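Pullulanase (Bacillus acidopullulyticus, PDB 2WAN) hydrolyses the alpha-1,6-glucosidic linkages of pullulan and, as a debranching enzyme, probably those of branched starch polysaccharides. Local coordinates at residues F329-W332 and N338-L341; K353-Q358 and L367-N372; G689-K694 and H735-L740; D742-S747 and I757-L762. All blocks are in the same frame, centred on the assembly; numbering follows the deposited sequence. Where two conformers were deposited one is given.

Contact 1 of 4, residues F329-W332 and N338-L341; sequences FRVW and NVQL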
loop_
_atom_site.group_PDB
_atom_site.type_symbol
_atom_site.label_atom_id
_atom_site.label_comp_id
_atom_site.label_asym_id
_atom_site.label_seq_id
_atom_site.Cartn_x
_atom_site.Cartn_y
_atom_site.Cartn_z
ATOM N N PHE A 329 -1.917 23.214 -21.444
ATOM C CA PHE A 329 -1.381 21.863 -21.287
ATOM C C PHE A 329 -0.021 21.986 -20.631
ATOM O O PHE A 329 0.723 22.942 -20.890
ATOM C CB PHE A 329 -1.237 21.165 -22.638
ATOM C CG PHE A 329 -2.530 21.061 -23.414
ATOM C CD1 PHE A 329 -3.013 22.144 -24.157
ATOM C CD2 PHE A 329 -3.263 19.869 -23.405
ATOM C CE1 PHE A 329 -4.207 22.039 -24.879
ATOM C CE2 PHE A 329 -4.454 19.748 -24.132
ATOM C CZ PHE A 329 -4.929 20.844 -24.871
ATOM N N ARG A 330 0.294 21.032 -19.757
ATOM C CA ARG A 330 1.620 20.977 -19.142
ATOM C C ARG A 330 1.975 19.546 -18.805
ATOM O O ARG A 330 1.144 18.805 -18.257
ATOM C CB ARG A 330 1.726 21.854 -17.887
ATOM C CG ARG A 330 3.202 22.045 -17.441
ATOM C CD ARG A 330 3.347 22.864 -16.170
ATOM N NE ARG A 330 2.996 24.279 -16.346
ATOM C CZ ARG A 330 3.867 25.245 -16.638
ATOM N NH1 ARG A 330 5.152 24.966 -16.811
ATOM N NH2 ARG A 330 3.450 26.497 -16.757
ATOM N N VAL A 331 3.198 19.157 -19.174
ATOM C CA VAL A 331 3.698 17.792 -18.950
ATOM C C VAL A 331 5.149 17.848 -18.473
ATOM O O VAL A 331 5.931 18.693 -18.938
ATOM C CB VAL A 331 3.567 16.905 -20.238
ATOM C CG1 VAL A 331 4.435 17.455 -21.399
ATOM C CG2 VAL A 331 3.904 15.435 -19.947
ATOM N N TRP A 332 5.504 16.963 -17.536
ATOM C CA TRP A 332 6.873 16.870 -17.031
ATOM C C TRP A 332 7.672 15.872 -17.862
ATOM O O TRP A 332 7.365 14.681 -17.878
ATOM C CB TRP A 332 6.861 16.455 -15.550
ATOM C CG TRP A 332 8.216 16.541 -14.871
ATOM C CD1 TRP A 332 8.944 17.673 -14.614
ATOM C CD2 TRP A 332 8.977 15.444 -14.358
ATOM N NE1 TRP A 332 10.127 17.340 -13.972
ATOM C CE2 TRP A 332 10.166 15.979 -13.801
ATOM C CE3 TRP A 332 8.763 14.057 -14.300
ATOM C CZ2 TRP A 332 11.145 15.168 -13.201
ATOM C CZ3 TRP A 332 9.736 13.253 -13.713
ATOM C CH2 TRP A 332 10.913 13.813 -13.172
ATOM N N ASN A 338 12.351 17.124 -27.437
ATOM C CA ASN A 338 11.190 17.783 -28.018
ATOM C C ASN A 338 9.897 17.179 -27.493
ATOM O O ASN A 338 9.817 15.961 -27.304
ATOM C CB ASN A 338 11.205 17.657 -29.543
ATOM C CG ASN A 338 10.308 18.678 -30.214
ATOM O OD1 ASN A 338 9.965 19.696 -29.625
ATOM N ND2 ASN A 338 9.920 18.401 -31.454
ATOM N N VAL A 339 8.900 18.033 -27.264
ATOM C CA VAL A 339 7.530 17.572 -26.989
ATOM C C VAL A 339 6.548 18.349 -27.863
ATOM O O VAL A 339 6.571 19.580 -27.890
ATOM C CB VAL A 339 7.123 17.713 -25.493
ATOM C CG1 VAL A 339 5.720 17.130 -25.270
ATOM C CG2 VAL A 339 8.116 17.016 -24.564
ATOM N N GLN A 340 5.709 17.621 -28.593
ATOM C CA GLN A 340 4.636 18.240 -29.358
ATOM C C GLN A 340 3.269 17.799 -28.831
ATOM O O GLN A 340 3.120 16.683 -28.310
ATOM C CB GLN A 340 4.768 17.869 -30.828
ATOM C CG GLN A 340 6.084 18.350 -31.425
ATOM C CD GLN A 340 6.034 18.409 -32.935
ATOM O OE1 GLN A 340 6.618 17.570 -33.614
ATOM N NE2 GLN A 340 5.323 19.396 -33.465
ATOM N N LEU A 341 2.292 18.692 -28.973
ATOM C CA LEU A 341 0.884 18.393 -28.689
ATOM C C LEU A 341 0.185 17.945 -29.971
ATOM O O LEU A 341 0.223 18.662 -30.985
ATOM C CB LEU A 341 0.193 19.645 -28.112
ATOM C CG LEU A 341 -1.311 19.573 -27.811
ATOM C CD1 LEU A 341 -1.568 18.630 -26.619
ATOM C CD2 LEU A 341 -1.863 20.964 -27.517
#
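Val339 and Leu341 face Val331 and Phe329 across the interior of the carbohydrate-binding module 48, a beta sandwich. Strands 326-332 and 338-344 follow each other in the chain, yet no hydrogen bond joins the two segments: the nearest CA atoms, of Phe329 and Leu341, are 8.5 Å apart, a spacing set by side chains. Each segment finds its backbone partners elsewhere, Phe329 with Leu367 and Val339 with Met357.

At Val339 the side chain turns inward: CG1, held anti to its backbone N (chi1 -176°), meets CG1 of Val331 at 4.1 Å. Beta-branched valines suit extended strands, and here one from each side reaches just far enough for the two methyls to meet between the facing backbones.

Leu341 then supplies the larger part of the contact. Its side chain meets that of Phe329 at about a right angle, and both methyls sit on the same side of the aromatic plane, a broad apolar face well suited to receive a forked leucine. The other neighbours of the ring include Tyr378, edge-to-face, and Met357. With an alanine at Phe329, the methyls of Leu341 are likely to face a gap, and Tyr378 to lose the ring it packs against. CD1 of Leu341 is 3.8 Å from CD2 of Phe329, while Leu341 CD2 makes a CH-pi contact, 3.9 Å from the ring centroid and 19° off the normal, nearest to CD1 and CE1 of Phe329.

Contact 2 of 4, residues K353-Q358 and L367-N372; sequences KQLEMQ and LQVSGN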
loop_
_atom_site.group_PDB
_atom_site.type_symbol
_atom_site.label_atom_id
_atom_site.label_comp_id
_atom_site.label_asym_id
_atom_site.label_seq_id
_atom_site.Cartn_x
_atom_site.Cartn_y
_atom_site.Cartn_z
ATOM N N LYS A 353 -4.385 18.866 -35.609
ATOM C CA LYS A 353 -3.372 19.887 -35.445
ATOM C C LYS A 353 -2.210 19.349 -34.616
ATOM O O LYS A 353 -2.406 18.679 -33.601
ATOM C CB LYS A 353 -3.991 21.140 -34.800
ATOM C CG LYS A 353 -3.124 22.389 -34.909
ATOM C CD LYS A 353 -3.831 23.576 -34.280
ATOM C CE LYS A 353 -4.599 24.376 -35.328
ATOM N NZ LYS A 353 -5.431 25.440 -34.698
ATOM N N GLN A 354 -1.003 19.609 -35.097
ATOM C CA GLN A 354 0.198 19.265 -34.383
ATOM C C GLN A 354 0.934 20.547 -33.997
ATOM O O GLN A 354 1.243 21.379 -34.862
ATOM C CB GLN A 354 1.052 18.364 -35.271
ATOM C CG GLN A 354 2.424 18.045 -34.715
ATOM C CD GLN A 354 3.049 16.841 -35.388
ATOM O OE1 GLN A 354 4.252 16.610 -35.273
ATOM N NE2 GLN A 354 2.232 16.058 -36.087
ATOM N N LEU A 355 1.192 20.729 -32.706
ATOM C CA LEU A 355 1.796 21.978 -32.230
ATOM C C LEU A 355 3.033 21.752 -31.382
ATOM O O LEU A 355 3.058 20.860 -30.531
ATOM C CB LEU A 355 0.787 22.793 -31.420
ATOM C CG LEU A 355 -0.485 23.234 -32.142
ATOM C CD1 LEU A 355 -1.556 23.604 -31.138
ATOM C CD2 LEU A 355 -0.164 24.420 -33.053
ATOM N N GLU A 356 4.062 22.570 -31.598
ATOM C CA GLU A 356 5.233 22.527 -30.741
ATOM C C GLU A 356 4.886 23.064 -29.343
ATOM O O GLU A 356 4.270 24.128 -29.208
ATOM C CB GLU A 356 6.386 23.349 -31.345
ATOM C CG GLU A 356 7.184 22.638 -32.414
ATOM C CD GLU A 356 8.046 21.520 -31.851
ATOM O OE1 GLU A 356 8.380 20.605 -32.623
ATOM O OE2 GLU A 356 8.389 21.561 -30.647
ATOM N N MET A 357 5.258 22.324 -28.303
ATOM C CA MET A 357 5.167 22.863 -26.944
ATOM C C MET A 357 6.466 23.595 -26.590
ATOM O O MET A 357 7.463 23.484 -27.309
ATOM C CB MET A 357 4.822 21.767 -25.926
ATOM C CG MET A 357 3.487 21.091 -26.242
ATOM S SD MET A 357 3.005 19.772 -25.082
ATOM C CE MET A 357 2.628 20.731 -23.606
ATOM N N GLN A 358 6.428 24.342 -25.492
ATOM C CA GLN A 358 7.528 25.207 -25.077
ATOM C C GLN A 358 8.177 24.665 -23.820
ATOM O O GLN A 358 7.488 24.382 -22.842
ATOM C CB GLN A 358 7.024 26.625 -24.792
ATOM C CG GLN A 358 6.162 27.253 -25.876
ATOM C CD GLN A 358 5.376 28.467 -25.378
ATOM O OE1 GLN A 358 5.811 29.185 -24.465
ATOM N NE2 GLN A 358 4.216 28.703 -25.985
ATOM N N LEU A 367 1.913 24.545 -23.114
ATOM C CA LEU A 367 1.301 25.237 -24.253
ATOM C C LEU A 367 -0.106 25.699 -23.930
ATOM O O LEU A 367 -0.904 24.939 -23.359
ATOM C CB LEU A 367 1.268 24.348 -25.501
ATOM C CG LEU A 367 0.875 25.045 -26.810
ATOM C CD1 LEU A 367 1.940 26.102 -27.171
ATOM C CD2 LEU A 367 0.732 24.019 -27.926
ATOM N N GLN A 368 -0.404 26.947 -24.289
ATOM C CA GLN A 368 -1.778 27.432 -24.266
ATOM C C GLN A 368 -2.325 27.416 -25.690
ATOM O O GLN A 368 -1.694 27.936 -26.613
ATOM C CB GLN A 368 -1.862 28.839 -23.664
ATOM C CG GLN A 368 -3.294 29.310 -23.427
ATOM C CD GLN A 368 -3.376 30.710 -22.849
ATOM O OE1 GLN A 368 -4.247 31.500 -23.225
ATOM N NE2 GLN A 368 -2.469 31.028 -21.933
ATOM N N VAL A 369 -3.493 26.814 -25.855
ATOM C CA VAL A 369 -4.165 26.725 -27.144
ATOM C C VAL A 369 -5.466 27.512 -27.075
ATOM O O VAL A 369 -6.344 27.197 -26.276
ATOM C CB VAL A 369 -4.437 25.254 -27.549
ATOM C CG1 VAL A 369 -5.031 25.185 -28.961
ATOM C CG2 VAL A 369 -3.151 24.424 -27.461
ATOM N N SER A 370 -5.567 28.555 -27.907
ATOM C CA SER A 370 -6.761 29.392 -27.929
ATOM C C SER A 370 -7.932 28.672 -28.586
ATOM O O SER A 370 -7.758 27.848 -29.495
ATOM C CB SER A 370 -6.485 30.718 -28.642
ATOM O OG SER A 370 -6.042 30.480 -29.962
ATOM N N GLY A 371 -9.129 28.978 -28.107
ATOM C CA GLY A 371 -10.322 28.337 -28.639
ATOM C C GLY A 371 -10.965 27.384 -27.652
ATOM O O GLY A 371 -10.429 27.138 -26.570
ATOM N N ASN A 372 -12.122 26.856 -28.036
ATOM C CA ASN A 372 -12.899 25.979 -27.171
ATOM C C ASN A 372 -12.598 24.545 -27.561
ATOM O O ASN A 372 -13.064 24.068 -28.600
ATOM C CB ASN A 372 -14.400 26.279 -27.311
ATOM C CG ASN A 372 -15.255 25.551 -26.273
ATOM O OD1 ASN A 372 -14.834 24.552 -25.680
ATOM N ND2 ASN A 372 -16.462 26.053 -26.046
#
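Leu367 packs between Leu355, Met357 and Gln358, and has the largest share of the contact. The apolar group comes first. CD2 of Leu367 lies 3.7 Å from CB of Leu355, the two side chains meeting at about a right angle, and CB of Leu367 rests 4.0 Å from CG of Met357. Further along, CD1 of Leu355 touches CG2 of Val369 at 4.1 Å. The chain of Met357 bends at its last torsion (chi3 70°), which brings CE back over the backbone N of Leu367; a flexible thioether suits such a curved course.

The second group sets carbon against polar atoms. CD1 of Leu367 lies 3.7 Å from the backbone O of Glu356, and at the same distance from NE2 of Gln358, whose extended chain reaches across it near the solvent-exposed side. Glu356 itself points away and accepts from Asn338. Cutting Leu367 back to an alanine removes both methyls, and CB of Leu355 and the chain of Gln358 would probably be left without the carbon they pack on.

No hydrogen bond joins the segments: the axes of 353-356 and 367-370 pass 9.1 Å apart at 141°. Strands 353-359 and 364-370 thus diverge from the Gln358-Lys366 backbone pair, as a beta hairpin within the carbohydrate-binding module 48 sandwich.

Contact 3 of 4, residues G689-K694 and H735-L740; sequences GNVFDK and HDNMTL
The type I turn Asn690-Asp693, closed by a bond from Asp693 N to Asn690 O, brings Val691 up to Asn737, CA to CA 7.9 Å, in a loop without regular structure. Both segments belong to the alpha-amylase-type (beta/alpha)8 barrel: 689-694 leaves helix 681-688 through Gly689, whose positive phi fits a helix end, and 735-740 follows barrel strand 728-730 and leads into helix 740-747, with Thr739 as N-cap.

The contact is small, lies at the surface, and has no hydrogen bond across it. CG2 of Val691 settles over the flat of the Asn737 amide, almost equally far from OD1 (3.6 Å) and ND2 (3.7 Å), so the valine meets the amide without using its polar edges. Asparagine suits position 737 because it tolerates the positive phi (63°) found there. A bound glycerol, probably from the crystallisation liquor, lies beside this side chain and accepts a bond from Met738 N.

Lys694 offers its aliphatic stem rather than its charge; its amino group forms a long, weak ion pair with Asp790. Met738, in one of two modelled conformers, crosses that stem at about a right angle, its SD 4.0 Å from CG and 4.1 Å from CD of Lys694.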
loop_
_atom_site.group_PDB
_atom_site.type_symbol
_atom_site.label_atom_id
_atom_site.label_comp_id
_atom_site.label_asym_id
_atom_site.label_seq_id
_atom_site.Cartn_x
_atom_site.Cartn_y
_atom_site.Cartn_z
ATOM N N GLY A 689 -7.355 -19.496 10.990
ATOM C CA GLY A 689 -6.160 -20.291 10.667
ATOM C C GLY A 689 -5.242 -19.602 9.678
ATOM O O GLY A 689 -5.666 -18.691 8.969
ATOM N N ASN A 690 -3.970 -20.016 9.634
ATOM C CA ASN A 690 -3.016 -19.406 8.703
ATOM C C ASN A 690 -3.488 -19.501 7.258
ATOM O O ASN A 690 -4.042 -20.524 6.843
ATOM C CB ASN A 690 -1.604 -20.011 8.845
ATOM C CG ASN A 690 -0.542 -19.195 8.094
ATOM O OD1 ASN A 690 0.147 -18.354 8.683
ATOM N ND2 ASN A 690 -0.426 -19.422 6.791
ATOM N N VAL A 691 -3.275 -18.418 6.510
ATOM C CA VAL A 691 -3.748 -18.285 5.137
ATOM C C VAL A 691 -3.153 -19.336 4.176
ATOM O O VAL A 691 -3.794 -19.693 3.197
ATOM C CB VAL A 691 -3.527 -16.834 4.601
ATOM C CG1 VAL A 691 -2.031 -16.490 4.481
ATOM C CG2 VAL A 691 -4.256 -16.605 3.273
ATOM N N PHE A 692 -1.957 -19.839 4.479
ATOM C CA PHE A 692 -1.295 -20.838 3.616
ATOM C C PHE A 692 -1.969 -22.215 3.625
ATOM O O PHE A 692 -1.900 -22.954 2.637
ATOM C CB PHE A 692 0.207 -20.968 3.953
ATOM C CG PHE A 692 0.830 -22.259 3.460
ATOM C CD1 PHE A 692 1.128 -23.291 4.353
ATOM C CD2 PHE A 692 1.075 -22.459 2.101
ATOM C CE1 PHE A 692 1.672 -24.494 3.901
ATOM C CE2 PHE A 692 1.619 -23.657 1.640
ATOM C CZ PHE A 692 1.922 -24.671 2.542
ATOM N N ASP A 693 -2.611 -22.560 4.736
ATOM C CA ASP A 693 -3.201 -23.876 4.909
ATOM C C ASP A 693 -4.735 -23.804 4.815
ATOM O O ASP A 693 -5.405 -23.325 5.731
ATOM C CB ASP A 693 -2.738 -24.468 6.248
ATOM C CG ASP A 693 -3.260 -25.884 6.490
ATOM O OD1 ASP A 693 -3.962 -26.440 5.621
ATOM O OD2 ASP A 693 -2.976 -26.445 7.572
ATOM N N LYS A 694 -5.279 -24.270 3.694
ATOM C CA LYS A 694 -6.726 -24.240 3.469
ATOM C C LYS A 694 -7.488 -24.969 4.556
ATOM O O LYS A 694 -8.610 -24.589 4.881
ATOM C CB LYS A 694 -7.092 -24.849 2.116
ATOM C CG LYS A 694 -6.925 -23.902 0.956
ATOM C CD LYS A 694 -7.463 -24.533 -0.316
ATOM C CE LYS A 694 -7.166 -23.668 -1.510
ATOM N NZ LYS A 694 -7.644 -24.321 -2.753
ATOM N N HIS A 735 -11.607 -9.868 -0.670
ATOM C CA HIS A 735 -11.727 -10.380 -2.048
ATOM C C HIS A 735 -10.635 -11.409 -2.377
ATOM O O HIS A 735 -10.849 -12.287 -3.234
ATOM C CB HIS A 735 -11.681 -9.237 -3.094
ATOM C CG HIS A 735 -10.360 -8.531 -3.153
ATOM N ND1 HIS A 735 -9.335 -8.913 -3.997
ATOM C CD2 HIS A 735 -9.900 -7.461 -2.471
ATOM C CE1 HIS A 735 -8.293 -8.122 -3.811
ATOM N NE2 HIS A 735 -8.606 -7.236 -2.882
ATOM N N ASP A 736 -9.488 -11.301 -1.704
ATOM C CA ASP A 736 -8.371 -12.247 -1.895
ATOM C C ASP A 736 -8.664 -13.557 -1.166
ATOM O O ASP A 736 -9.390 -13.575 -0.173
ATOM C CB ASP A 736 -7.059 -11.673 -1.342
ATOM C CG ASP A 736 -6.450 -10.605 -2.245
ATOM O OD1 ASP A 736 -6.155 -10.899 -3.433
ATOM O OD2 ASP A 736 -6.249 -9.484 -1.736
ATOM N N ASN A 737 -8.092 -14.658 -1.643
ATOM C CA ASN A 737 -8.278 -15.938 -0.954
ATOM C C ASN A 737 -9.765 -16.367 -0.952
ATOM O O ASN A 737 -10.503 -16.045 -1.887
ATOM C CB ASN A 737 -7.669 -15.868 0.454
ATOM C CG ASN A 737 -6.231 -15.356 0.435
ATOM O OD1 ASN A 737 -5.345 -15.997 -0.140
ATOM N ND2 ASN A 737 -6.003 -14.193 1.032
ATOM N N MET A 738 -10.209 -17.083 0.088
ATOM C CA MET A 738 -11.536 -17.690 0.058
ATOM C C MET A 738 -12.601 -16.896 0.822
ATOM O O MET A 738 -12.299 -16.194 1.784
ATOM C CB MET A 738 -11.443 -19.124 0.583
ATOM C CG MET A 738 -10.320 -19.909 -0.084
ATOM S SD MET A 738 -10.145 -21.552 0.642
ATOM C CE MET A 738 -11.703 -22.307 0.156
ATOM N N THR A 739 -13.860 -17.022 0.396
ATOM C CA THR A 739 -14.938 -16.471 1.215
ATOM C C THR A 739 -14.972 -17.310 2.501
ATOM O O THR A 739 -14.481 -18.456 2.518
ATOM C CB THR A 739 -16.312 -16.533 0.536
ATOM O OG1 THR A 739 -16.777 -17.892 0.480
ATOM C CG2 THR A 739 -16.262 -15.929 -0.877
ATOM N N LEU A 740 -15.516 -16.757 3.580
ATOM C CA LEU A 740 -15.507 -17.491 4.836
ATOM C C LEU A 740 -16.306 -18.779 4.736
ATOM O O LEU A 740 -15.895 -19.792 5.300
ATOM C CB LEU A 740 -15.977 -16.625 6.021
ATOM C CG LEU A 740 -15.672 -17.228 7.406
ATOM C CD1 LEU A 740 -14.194 -17.626 7.529
ATOM C CD2 LEU A 740 -16.078 -16.281 8.562
#

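Contact 4 of 4, residues D742-S747 and I757-L762; sequences DKILAS and IKMDEL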
loop_
_atom_site.group_PDB
_atom_site.type_symbol
_atom_site.label_atom_id
_atom_site.label_comp_id
_atom_site.label_asym_id
_atom_site.label_seq_id
_atom_site.Cartn_x
_atom_site.Cartn_y
_atom_site.Cartn_z
ATOM N N ASP A 742 -16.708 -20.731 2.163
ATOM C CA ASP A 742 -15.859 -21.689 1.441
ATOM C C ASP A 742 -14.686 -22.144 2.309
ATOM O O ASP A 742 -14.331 -23.330 2.311
ATOM C CB ASP A 742 -15.341 -21.058 0.152
ATOM C CG ASP A 742 -16.424 -20.901 -0.907
ATOM O OD1 ASP A 742 -17.590 -21.268 -0.663
ATOM O OD2 ASP A 742 -16.097 -20.415 -1.997
ATOM N N LYS A 743 -14.084 -21.196 3.024
ATOM C CA LYS A 743 -12.949 -21.491 3.915
ATOM C C LYS A 743 -13.340 -22.494 5.000
ATOM O O LYS A 743 -12.590 -23.437 5.274
ATOM C CB LYS A 743 -12.424 -20.197 4.557
ATOM C CG LYS A 743 -11.561 -20.387 5.795
ATOM C CD LYS A 743 -10.236 -21.102 5.500
ATOM C CE LYS A 743 -9.678 -21.707 6.786
ATOM N NZ LYS A 743 -8.366 -22.425 6.548
ATOM N N ILE A 744 -14.509 -22.282 5.609
ATOM C CA ILE A 744 -14.967 -23.150 6.691
ATOM C C ILE A 744 -15.351 -24.543 6.142
ATOM O O ILE A 744 -15.146 -25.552 6.819
ATOM C CB ILE A 744 -16.099 -22.508 7.515
ATOM C CG1 ILE A 744 -15.567 -21.281 8.281
ATOM C CG2 ILE A 744 -16.723 -23.557 8.492
ATOM C CD1 ILE A 744 -16.646 -20.501 9.014
ATOM N N LEU A 745 -15.884 -24.600 4.928
ATOM C CA LEU A 745 -16.106 -25.905 4.257
ATOM C C LEU A 745 -14.806 -26.690 4.091
ATOM O O LEU A 745 -14.781 -27.926 4.238
ATOM C CB LEU A 745 -16.755 -25.701 2.890
ATOM C CG LEU A 745 -18.277 -25.714 2.892
ATOM C CD1 LEU A 745 -18.794 -25.027 1.629
ATOM C CD2 LEU A 745 -18.818 -27.173 3.016
ATOM N N ALA A 746 -13.729 -25.973 3.787
ATOM C CA ALA A 746 -12.395 -26.579 3.678
ATOM C C ALA A 746 -11.780 -27.030 5.006
ATOM O O ALA A 746 -11.172 -28.104 5.067
ATOM C CB ALA A 746 -11.438 -25.648 2.930
ATOM N N SER A 747 -11.922 -26.230 6.068
ATOM C CA SER A 747 -11.271 -26.555 7.345
ATOM C C SER A 747 -12.127 -27.413 8.262
ATOM O O SER A 747 -11.605 -28.068 9.156
ATOM C CB SER A 747 -10.841 -25.278 8.080
ATOM O OG SER A 747 -11.955 -24.464 8.416
ATOM N N ILE A 757 -22.542 -22.420 10.121
ATOM C CA ILE A 757 -23.174 -21.082 10.168
ATOM C C ILE A 757 -22.791 -20.369 11.482
ATOM O O ILE A 757 -22.396 -19.182 11.488
ATOM C CB ILE A 757 -24.713 -21.147 10.015
ATOM C CG1 ILE A 757 -25.096 -21.494 8.570
ATOM C CG2 ILE A 757 -25.346 -19.822 10.451
ATOM C CD1 ILE A 757 -26.548 -21.802 8.347
ATOM N N LYS A 758 -22.870 -21.095 12.598
ATOM C CA LYS A 758 -22.479 -20.513 13.883
ATOM C C LYS A 758 -21.019 -20.053 13.921
ATOM O O LYS A 758 -20.732 -18.977 14.452
ATOM C CB LYS A 758 -22.747 -21.498 15.035
ATOM C CG LYS A 758 -24.232 -21.776 15.250
ATOM C CD LYS A 758 -24.408 -22.759 16.408
ATOM C CE LYS A 758 -25.879 -23.004 16.701
ATOM N NZ LYS A 758 -26.002 -24.040 17.764
ATOM N N MET A 759 -20.109 -20.853 13.356
ATOM C CA MET A 759 -18.684 -20.500 13.301
ATOM C C MET A 759 -18.430 -19.234 12.470
ATOM O O MET A 759 -17.651 -18.374 12.879
ATOM C CB MET A 759 -17.853 -21.654 12.750
ATOM C CG MET A 759 -17.874 -22.892 13.633
ATOM S SD MET A 759 -17.009 -24.240 12.755
ATOM C CE MET A 759 -17.575 -25.664 13.738
ATOM N N ASP A 760 -19.113 -19.144 11.333
ATOM C CA ASP A 760 -19.016 -17.989 10.433
ATOM C C ASP A 760 -19.495 -16.734 11.189
ATOM O O ASP A 760 -18.800 -15.705 11.231
ATOM C CB ASP A 760 -19.888 -18.266 9.183
ATOM C CG ASP A 760 -19.744 -17.189 8.096
ATOM O OD1 ASP A 760 -19.850 -15.982 8.402
ATOM O OD2 ASP A 760 -19.529 -17.575 6.921
ATOM N N GLU A 761 -20.669 -16.827 11.805
ATOM C CA GLU A 761 -21.205 -15.733 12.609
ATOM C C GLU A 761 -20.276 -15.331 13.746
ATOM O O GLU A 761 -20.098 -14.141 14.001
ATOM C CB GLU A 761 -22.580 -16.092 13.154
ATOM C CG GLU A 761 -23.665 -16.082 12.047
ATOM C CD GLU A 761 -25.011 -16.628 12.479
ATOM O OE1 GLU A 761 -25.057 -17.502 13.374
ATOM O OE2 GLU A 761 -26.040 -16.191 11.893
ATOM N N LEU A 762 -19.702 -16.318 14.439
ATOM C CA LEU A 762 -18.749 -16.037 15.531
ATOM C C LEU A 762 -17.497 -15.280 15.084
ATOM O O LEU A 762 -17.091 -14.324 15.746
ATOM C CB LEU A 762 -18.351 -17.329 16.262
ATOM C CG LEU A 762 -17.331 -17.177 17.403
ATOM C CD1 LEU A 762 -17.778 -16.191 18.473
ATOM C CD2 LEU A 762 -17.145 -18.558 18.047
#
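Ile744 of helix 740-747 drives its end against the backbone of Met759 and Asp760 on helix 753-769. The two helices follow each other in the chain, between strands 728-730 and 773-777 of the (beta/alpha)8 barrel, and are consecutive helices of that fold.

The tight part is narrow, and rests on one residue. The side chain of Ile744 is extended: CG1 stands beside the backbone N, anti to the carbonyl carbon (chi1 -67°), and the second torsion of 174° carries CD1 straight on to the neighbouring helix. There CD1 lies 3.7 Å from CA and 3.9 Å from CB of Asp760, and 4.1 Å from CB of Met759. Isoleucine suits the place, since its long branch spans the gap while its beta-branched base stays compact on its own helix. The nearest CA pair, Ile744 and Asp760, is 7.6 Å apart.

Around this point the contact thins out quickly. Met759 starts toward Ile744 but its extended chain leads away to Asn748 and Asp751, and the Asp760 carboxylate passes to one side, where its side chain meets Leu740, Trp741 and Phe817. Lys758 and Leu745 lie on exposed surface and take no part. The polar residues of 742-747 are engaged elsewhere: Asp742 accepts from Thr785, Lys786 and Gly788, and Lys743 binds the carbonyl oxygens of Lys694 and Ala696. Across the helices the closest approach is apolar carbon on a peptide group, Ile744 CD1 at 3.6 Å from Asp760 N.

Overall arrangement
From the N-terminal side, contact 1 closes a short loop of five residues and contact 2 then closes the next hairpin; none of the four contacts nests in or crosses another. The strands of contact 1, 326-332 and 338-344, do not pair with each other but are bridged by the hairpin of contact 2, through 364-370 and 353-359 respectively, and the two centres lie 10 Å apart. Contact 3 spans forty residues within the catalytic barrel, and contact 4 closes the two helices directly after it; these last two also touch. The pairs are on opposite sides of the chain's centre, contacts 1 and 3 being about 30 Å apart between nearest atoms.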